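Local structure of BpsB (PgaB), Poly-beta-1,6-N-acetyl-D-glucosamine N-deacetylase (Bordetella bronchiseptica RB50, 5BU6) at residues D45-E48 against W49-V52; F133-W137 against A138-E142. The protein removes acetyl groups from poly-beta-1,6-N-acetyl-D-glucosamine, as a family 4 carbohydrate esterase required for biofilm formation. The protein carries 5 engineered substitutions. All blocks are in the same frame, centred on the assembly; numbering follows the deposited sequence.

Interaction 1: D45-E48 against W49-V52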
ATOM      1  N   ASP A  45     -10.799 -18.132  -5.184  1.00 46.59           N
ATOM      2  CA  ASP A  45     -10.595 -18.397  -6.601  1.00 50.94           C
ATOM      3  C   ASP A  45      -9.315 -17.718  -7.106  1.00 41.78           C
ATOM      4  O   ASP A  45      -8.582 -18.296  -7.910  1.00 45.13           O
ATOM      5  CB  ASP A  45     -11.811 -17.936  -7.407  1.00 63.97           C
ATOM      6  CG  ASP A  45     -11.845 -18.515  -8.801  1.00 90.34           C
ATOM      7  OD1 ASP A  45     -11.458 -19.691  -8.975  1.00 97.89           O
ATOM      8  OD2 ASP A  45     -12.265 -17.791  -9.728  1.00104.32           O
ATOM      9  N   LEU A  46      -9.033 -16.510  -6.628  1.00 39.54           N
ATOM     10  CA  LEU A  46      -7.784 -15.840  -6.990  1.00 48.24           C
ATOM     11  C   LEU A  46      -6.570 -16.637  -6.527  1.00 39.98           C
ATOM     12  O   LEU A  46      -5.598 -16.771  -7.267  1.00 44.67           O
ATOM     13  CB  LEU A  46      -7.701 -14.435  -6.408  1.00 53.21           C
ATOM     14  CG  LEU A  46      -8.490 -13.327  -7.098  1.00 68.21           C
ATOM     15  CD1 LEU A  46      -7.889 -11.989  -6.712  1.00 67.14           C
ATOM     16  CD2 LEU A  46      -8.519 -13.501  -8.612  1.00 74.05           C
ATOM     17  N   PHE A  47      -6.628 -17.168  -5.309  1.00 42.85           N
ATOM     18  CA  PHE A  47      -5.501 -17.932  -4.780  1.00 44.84           C
ATOM     19  C   PHE A  47      -5.327 -19.234  -5.545  1.00 46.44           C
ATOM     20  O   PHE A  47      -4.213 -19.720  -5.707  1.00 40.98           O
ATOM     21  CB  PHE A  47      -5.679 -18.207  -3.292  1.00 42.03           C
ATOM     22  CG  PHE A  47      -5.217 -17.076  -2.412  1.00 42.21           C
ATOM     23  CD1 PHE A  47      -5.230 -15.772  -2.874  1.00 47.40           C
ATOM     24  CD2 PHE A  47      -4.761 -17.318  -1.132  1.00 47.28           C
ATOM     25  CE1 PHE A  47      -4.805 -14.723  -2.067  1.00 50.53           C
ATOM     26  CE2 PHE A  47      -4.335 -16.280  -0.322  1.00 45.54           C
ATOM     27  CZ  PHE A  47      -4.357 -14.982  -0.787  1.00 45.59           C
ATOM     28  N   GLU A  48      -6.436 -19.789  -6.018  1.00 38.94           N
ATOM     29  CA  GLU A  48      -6.392 -20.992  -6.848  1.00 38.42           C
ATOM     30  C   GLU A  48      -5.860 -20.714  -8.255  1.00 44.04           C
ATOM     31  O   GLU A  48      -5.149 -21.544  -8.826  1.00 42.80           O
ATOM     32  CB  GLU A  48      -7.782 -21.636  -6.936  1.00 63.63           C
ATOM     33  CG  GLU A  48      -8.252 -22.306  -5.652  1.00 76.08           C
ATOM     34  CD  GLU A  48      -7.499 -23.590  -5.326  1.00 90.19           C
ATOM     35  OE1 GLU A  48      -7.743 -24.156  -4.238  1.00 90.89           O
ATOM     36  OE2 GLU A  48      -6.673 -24.039  -6.151  1.00 95.70           O
ATOM     37  N   TRP A  49      -6.205 -19.562  -8.823  1.00 44.81           N
ATOM     38  CA  TRP A  49      -5.657 -19.155 -10.126  1.00 45.60           C
ATOM     39  C   TRP A  49      -4.139 -19.017 -10.035  1.00 41.64           C
ATOM     40  O   TRP A  49      -3.405 -19.521 -10.889  1.00 50.70           O
ATOM     41  CB  TRP A  49      -6.274 -17.828 -10.588  1.00 63.93           C
ATOM     42  CG  TRP A  49      -5.644 -17.194 -11.828  1.00 84.82           C
ATOM     43  CD1 TRP A  49      -5.774 -17.617 -13.121  1.00 94.64           C
ATOM     44  CD2 TRP A  49      -4.829 -16.007 -11.879  1.00 79.46           C
ATOM     45  NE1 TRP A  49      -5.081 -16.781 -13.970  1.00 93.69           N
ATOM     46  CE2 TRP A  49      -4.494 -15.785 -13.233  1.00 84.40           C
ATOM     47  CE3 TRP A  49      -4.347 -15.116 -10.913  1.00 77.16           C
ATOM     48  CZ2 TRP A  49      -3.701 -14.714 -13.644  1.00 79.12           C
ATOM     49  CZ3 TRP A  49      -3.558 -14.050 -11.323  1.00 75.12           C
ATOM     50  CH2 TRP A  49      -3.243 -13.863 -12.679  1.00 77.33           C
ATOM     51  N   ILE A  50      -3.691 -18.342  -8.984  1.00 41.90           N
ATOM     52  CA  ILE A  50      -2.263 -18.124  -8.755  1.00 40.55           C
ATOM     53  C   ILE A  50      -1.544 -19.468  -8.771  1.00 40.98           C
ATOM     54  O   ILE A  50      -0.585 -19.654  -9.507  1.00 40.96           O
ATOM     55  CB  ILE A  50      -2.014 -17.397  -7.427  1.00 42.47           C
ATOM     56  CG1 ILE A  50      -2.507 -15.948  -7.528  1.00 44.96           C
ATOM     57  CG2 ILE A  50      -0.532 -17.439  -7.043  1.00 43.71           C
ATOM     58  CD1 ILE A  50      -2.427 -15.184  -6.254  1.00 45.37           C
ATOM     59  N   ARG A  51      -2.055 -20.405  -7.981  1.00 39.29           N
ATOM     60  CA  ARG A  51      -1.494 -21.740  -7.881  1.00 39.32           C
ATOM     61  C   ARG A  51      -1.460 -22.472  -9.216  1.00 44.41           C
ATOM     62  O   ARG A  51      -0.401 -22.920  -9.649  1.00 42.24           O
ATOM     63  CB  ARG A  51      -2.287 -22.557  -6.864  1.00 43.05           C
ATOM     64  CG  ARG A  51      -1.681 -23.903  -6.554  1.00 55.02           C
ATOM     65  CD  ARG A  51      -2.620 -24.748  -5.708  1.00 60.28           C
ATOM     66  NE  ARG A  51      -2.334 -24.636  -4.283  1.00 69.98           N
ATOM     67  CZ  ARG A  51      -3.060 -25.219  -3.334  1.00 79.63           C
ATOM     68  NH1 ARG A  51      -2.731 -25.072  -2.056  1.00 87.98           N
ATOM     69  NH2 ARG A  51      -4.120 -25.947  -3.663  1.00 74.97           N
ATOM     70  N   VAL A  52      -2.618 -22.592  -9.872  1.00 41.43           N
ATOM     71  CA  VAL A  52      -2.719 -23.401 -11.076  1.00 44.07           C
ATOM     72  C   VAL A  52      -1.916 -22.826 -12.250  1.00 43.31           C
ATOM     73  O   VAL A  52      -1.432 -23.585 -13.082  1.00 45.18           O
ATOM     74  CB  VAL A  52      -4.213 -23.596 -11.509  1.00 48.70           C
ATOM     75  CG1 VAL A  52      -4.793 -22.330 -12.105  1.00 55.29           C
ATOM     76  CG2 VAL A  52      -4.332 -24.727 -12.488  1.00 51.84           C
TER
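Glu48 and Arg51 run side by side along one flank of helix 43-52 and point the same way. Their opposite charges probably attract weakly: Glu48 OE2 is 4.0 Å from Arg51 NH2, beyond a salt bridge. The carboxylate and guanidinium planes are 88° apart, and OE2 stands off to one side of the guanidinium plane, so no N-H is aimed at it. Glu48 bends at chi2 (-71°) and Arg51 at chi3 (-95°), which brings the two charged ends alongside each other. Both side chains also touch Phe100 of helix 88-100.

The apolar contact is on the buried side. Ile50 CD1 approaches the Phe47 ring obliquely, 4.4 Å from CD1 of that ring. Phe47 continues inward, edge-to-face with Phe100, while Leu46 leans on Val263 and Tyr265 of strand 261-266.

Four backbone hydrogen bonds tie the two halves in regular i to i+4 steps. Trp49 N donates to Asp45 O (2.8 Å), and Val52 N to Glu48 O (2.9 Å). Ile50 and Arg51 repeat the pattern with Leu46 and Phe47. Ile50 CG1 also comes within 3.2 Å of Leu46 O, one turn back.

The helix is thus amphipathic. Backbone bonds set its shape and the apolar side chains of Leu46, Phe47 and Ile50 form its inner face, while the Glu48-Arg51 attraction is probably a modest, solvent-weakened addition.

Interaction 2: F133-W137 against A138-E142; sequences FFMTW and AQLRE
Trp137 meets Leu140, one turn further along helix 137-145, with the six-membered ring of its indole, which Leu140 CD1 approaches obliquely. The touching ring atoms are CE3 and CZ3, and the closest approach is 3.8 Å, from Trp137 CE3 to Leu140 CD1. The other methyl of Leu140 serves a different neighbour: CD2 lies 3.6 Å from Met135 CE. The Met135 chain bends near its end to bring its terminal methyl there, and the two side chains cross at about a right angle. Leu140 therefore bridges the tryptophan in the first turn and the methionine that precedes the helix.

Thr136 is the N-cap, and with Gln139 it forms a capping box. Gln139 N donates to Thr136 OG1 (3.2 Å). In return, Thr136 N donates to Gln139 OE1 (2.9 Å). This donor stands above the plane of the amide carbonyl, 45° out of it. Thr136 OG1 sits between its own backbone N and carbonyl carbon (chi1 67°), a position from which it can face the first turn. Gln139 reaches back with its chain extended beyond CG. Its OE1 also comes within 3.3 Å of Met135 CA. Backbone bonds from Leu140 N to Thr136 O and from Arg141 N to Trp137 O then start the regular helix.

The capped end lies close to a bound nickel ion, about 5 Å from the Trp137 side chain. Trp137 NE1 is hydrogen-bonded to Asp114 OD1. Around it, Trp137 stacks on His210 and touches Ile207 and Thr211 of helix 189-211. Met135 packs on Thr89 and Tyr90 of helix 88-100, and both Met135 and Leu140 meet Val106 of strand 104-108.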
ATOM      1  N   PHE A 133     -14.120  -0.859  11.876  1.00 33.90           N
ATOM      2  CA  PHE A 133     -13.988  -1.383  10.514  1.00 32.15           C
ATOM      3  C   PHE A 133     -12.554  -1.796  10.200  1.00 32.50           C
ATOM      4  O   PHE A 133     -12.303  -2.510   9.227  1.00 30.22           O
ATOM      5  CB  PHE A 133     -14.457  -0.358   9.472  1.00 39.02           C
ATOM      6  CG  PHE A 133     -15.942  -0.371   9.230  1.00 38.56           C
ATOM      7  CD1 PHE A 133     -16.804  -0.862  10.192  1.00 43.52           C
ATOM      8  CD2 PHE A 133     -16.468   0.069   8.030  1.00 45.81           C
ATOM      9  CE1 PHE A 133     -18.184  -0.897   9.976  1.00 49.69           C
ATOM     10  CE2 PHE A 133     -17.852   0.036   7.797  1.00 43.30           C
ATOM     11  CZ  PHE A 133     -18.704  -0.451   8.770  1.00 47.31           C
ATOM     12  N   PHE A 134     -11.612  -1.331  11.010  1.00 30.71           N
ATOM     13  CA  PHE A 134     -10.193  -1.611  10.764  1.00 28.83           C
ATOM     14  C   PHE A 134      -9.600  -2.638  11.734  1.00 31.70           C
ATOM     15  O   PHE A 134     -10.005  -2.720  12.886  1.00 33.67           O
ATOM     16  CB  PHE A 134      -9.409  -0.297  10.834  1.00 33.97           C
ATOM     17  CG  PHE A 134      -9.838   0.693   9.799  1.00 34.00           C
ATOM     18  CD1 PHE A 134      -9.365   0.599   8.506  1.00 39.82           C
ATOM     19  CD2 PHE A 134     -10.763   1.673  10.095  1.00 37.83           C
ATOM     20  CE1 PHE A 134      -9.783   1.485   7.531  1.00 34.96           C
ATOM     21  CE2 PHE A 134     -11.176   2.569   9.130  1.00 36.19           C
ATOM     22  CZ  PHE A 134     -10.692   2.468   7.845  1.00 35.53           C
ATOM     23  N   MET A 135      -8.619  -3.396  11.244  1.00 30.17           N
ATOM     24  CA  MET A 135      -7.796  -4.274  12.060  1.00 37.30           C
ATOM     25  C   MET A 135      -7.203  -3.553  13.250  1.00 31.82           C
ATOM     26  O   MET A 135      -6.814  -2.380  13.158  1.00 33.99           O
ATOM     27  CB  MET A 135      -6.638  -4.854  11.248  1.00 34.10           C
ATOM     28  CG  MET A 135      -6.960  -6.013  10.403  1.00 35.62           C
ATOM     29  SD  MET A 135      -5.415  -6.595   9.643  1.00 44.60           S
ATOM     30  CE  MET A 135      -5.007  -5.204   8.606  1.00 55.41           C
ATOM     31  N   THR A 136      -7.101  -4.262  14.365  1.00 32.36           N
ATOM     32  CA  THR A 136      -6.448  -3.681  15.530  1.00 34.37           C
ATOM     33  C   THR A 136      -4.939  -3.827  15.435  1.00 29.82           C
ATOM     34  O   THR A 136      -4.419  -4.579  14.607  1.00 30.90           O
ATOM     35  CB  THR A 136      -6.951  -4.312  16.823  1.00 38.33           C
ATOM     36  OG1 THR A 136      -6.537  -5.679  16.891  1.00 32.90           O
ATOM     37  CG2 THR A 136      -8.483  -4.220  16.887  1.00 39.05           C
ATOM     38  N   TRP A 137      -4.232  -3.071  16.262  1.00 30.22           N
ATOM     39  CA  TRP A 137      -2.784  -3.175  16.307  1.00 32.20           C
ATOM     40  C   TRP A 137      -2.367  -4.579  16.709  1.00 32.58           C
ATOM     41  O   TRP A 137      -1.377  -5.104  16.201  1.00 33.74           O
ATOM     42  CB  TRP A 137      -2.193  -2.158  17.270  1.00 32.98           C
ATOM     43  CG  TRP A 137      -2.031  -0.748  16.730  1.00 33.48           C
ATOM     44  CD1 TRP A 137      -2.578   0.392  17.253  1.00 38.36           C
ATOM     45  CD2 TRP A 137      -1.271  -0.338  15.587  1.00 31.25           C
ATOM     46  NE1 TRP A 137      -2.195   1.483  16.507  1.00 35.91           N
ATOM     47  CE2 TRP A 137      -1.379   1.065  15.493  1.00 29.65           C
ATOM     48  CE3 TRP A 137      -0.479  -1.021  14.649  1.00 31.11           C
ATOM     49  CZ2 TRP A 137      -0.742   1.803  14.491  1.00 30.20           C
ATOM     50  CZ3 TRP A 137       0.148  -0.287  13.651  1.00 37.94           C
ATOM     51  CH2 TRP A 137       0.011   1.106  13.581  1.00 34.09           C
ATOM     52  N   ALA A 138      -3.103  -5.171  17.644  1.00 35.18           N
ATOM     53  CA  ALA A 138      -2.801  -6.525  18.118  1.00 34.54           C
ATOM     54  C   ALA A 138      -2.906  -7.522  16.978  1.00 36.71           C
ATOM     55  O   ALA A 138      -2.062  -8.420  16.830  1.00 33.17           O
ATOM     56  CB  ALA A 138      -3.731  -6.915  19.232  1.00 42.37           C
ATOM     57  N   GLN A 139      -3.941  -7.361  16.162  1.00 30.23           N
ATOM     58  CA  GLN A 139      -4.108  -8.203  14.979  1.00 32.22           C
ATOM     59  C   GLN A 139      -2.952  -8.019  13.973  1.00 37.72           C
ATOM     60  O   GLN A 139      -2.417  -8.996  13.450  1.00 34.53           O
ATOM     61  CB  GLN A 139      -5.465  -7.915  14.308  1.00 30.54           C
ATOM     62  CG  GLN A 139      -6.639  -8.528  15.081  1.00 34.99           C
ATOM     63  CD  GLN A 139      -7.985  -7.959  14.677  1.00 38.20           C
ATOM     64  OE1 GLN A 139      -8.072  -6.998  13.920  1.00 40.05           O
ATOM     65  NE2 GLN A 139      -9.043  -8.542  15.208  1.00 44.77           N
ATOM     66  N   LEU A 140      -2.553  -6.781  13.713  1.00 32.70           N
ATOM     67  CA  LEU A 140      -1.410  -6.546  12.827  1.00 33.88           C
ATOM     68  C   LEU A 140      -0.120  -7.156  13.349  1.00 35.07           C
ATOM     69  O   LEU A 140       0.671  -7.721  12.576  1.00 39.30           O
ATOM     70  CB  LEU A 140      -1.186  -5.044  12.604  1.00 32.30           C
ATOM     71  CG  LEU A 140      -2.191  -4.400  11.649  1.00 42.83           C
ATOM     72  CD1 LEU A 140      -2.188  -2.904  11.855  1.00 42.50           C
ATOM     73  CD2 LEU A 140      -1.850  -4.729  10.196  1.00 40.70           C
ATOM     74  N   ARG A 141       0.109  -7.030  14.653  1.00 30.62           N
ATOM     75  CA  ARG A 141       1.305  -7.586  15.254  1.00 34.06           C
ATOM     76  C   ARG A 141       1.304  -9.104  15.107  1.00 37.78           C
ATOM     77  O   ARG A 141       2.346  -9.708  14.851  1.00 38.84           O
ATOM     78  CB  ARG A 141       1.406  -7.187  16.727  1.00 29.88           C
ATOM     79  CG  ARG A 141       2.596  -7.793  17.455  1.00 37.05           C
ATOM     80  CD  ARG A 141       2.766  -7.124  18.811  1.00 38.73           C
ATOM     81  NE  ARG A 141       3.528  -7.933  19.770  1.00 56.73           N
ATOM     82  CZ  ARG A 141       4.857  -8.002  19.813  1.00 69.71           C
ATOM     83  NH1 ARG A 141       5.457  -8.755  20.730  1.00 66.72           N
ATOM     84  NH2 ARG A 141       5.588  -7.322  18.939  1.00 75.94           N
ATOM     85  N   GLU A 142       0.137  -9.726  15.251  1.00 37.03           N
ATOM     86  CA  GLU A 142       0.057 -11.171  15.092  1.00 36.76           C
ATOM     87  C   GLU A 142       0.436 -11.614  13.672  1.00 33.85           C
ATOM     88  O   GLU A 142       1.155 -12.601  13.494  1.00 38.59           O
ATOM     89  CB  GLU A 142      -1.340 -11.685  15.433  1.00 51.19           C
ATOM     90  CG  GLU A 142      -1.434 -13.202  15.389  1.00 75.56           C
ATOM     91  CD  GLU A 142      -2.796 -13.727  15.799  1.00 97.19           C
ATOM     92  OE1 GLU A 142      -3.421 -13.123  16.696  1.00109.85           O
ATOM     93  OE2 GLU A 142      -3.242 -14.742  15.221  1.00 98.49           O
TER

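Interactions 1 and 2 are separate local contacts in one chain, with centres 26 Å apart and nearest atoms about 13 Å apart. Each belongs to a helix beside the parallel sheet of the deacetylase fold. Both rest on helix 88-100, interaction 2 mainly near its start and interaction 1 near its end. They differ in place. The centre of 45-52 is 22 Å from the centre of the chain, that of 133-142 about 16 Å. In interaction 2, Trp137 comes about 4 Å from a bound thiocyanate, probably from the crystallisation liquor. Asp84, His154 and His159 bind a nickel ion, probably the one near the Trp137 side chain.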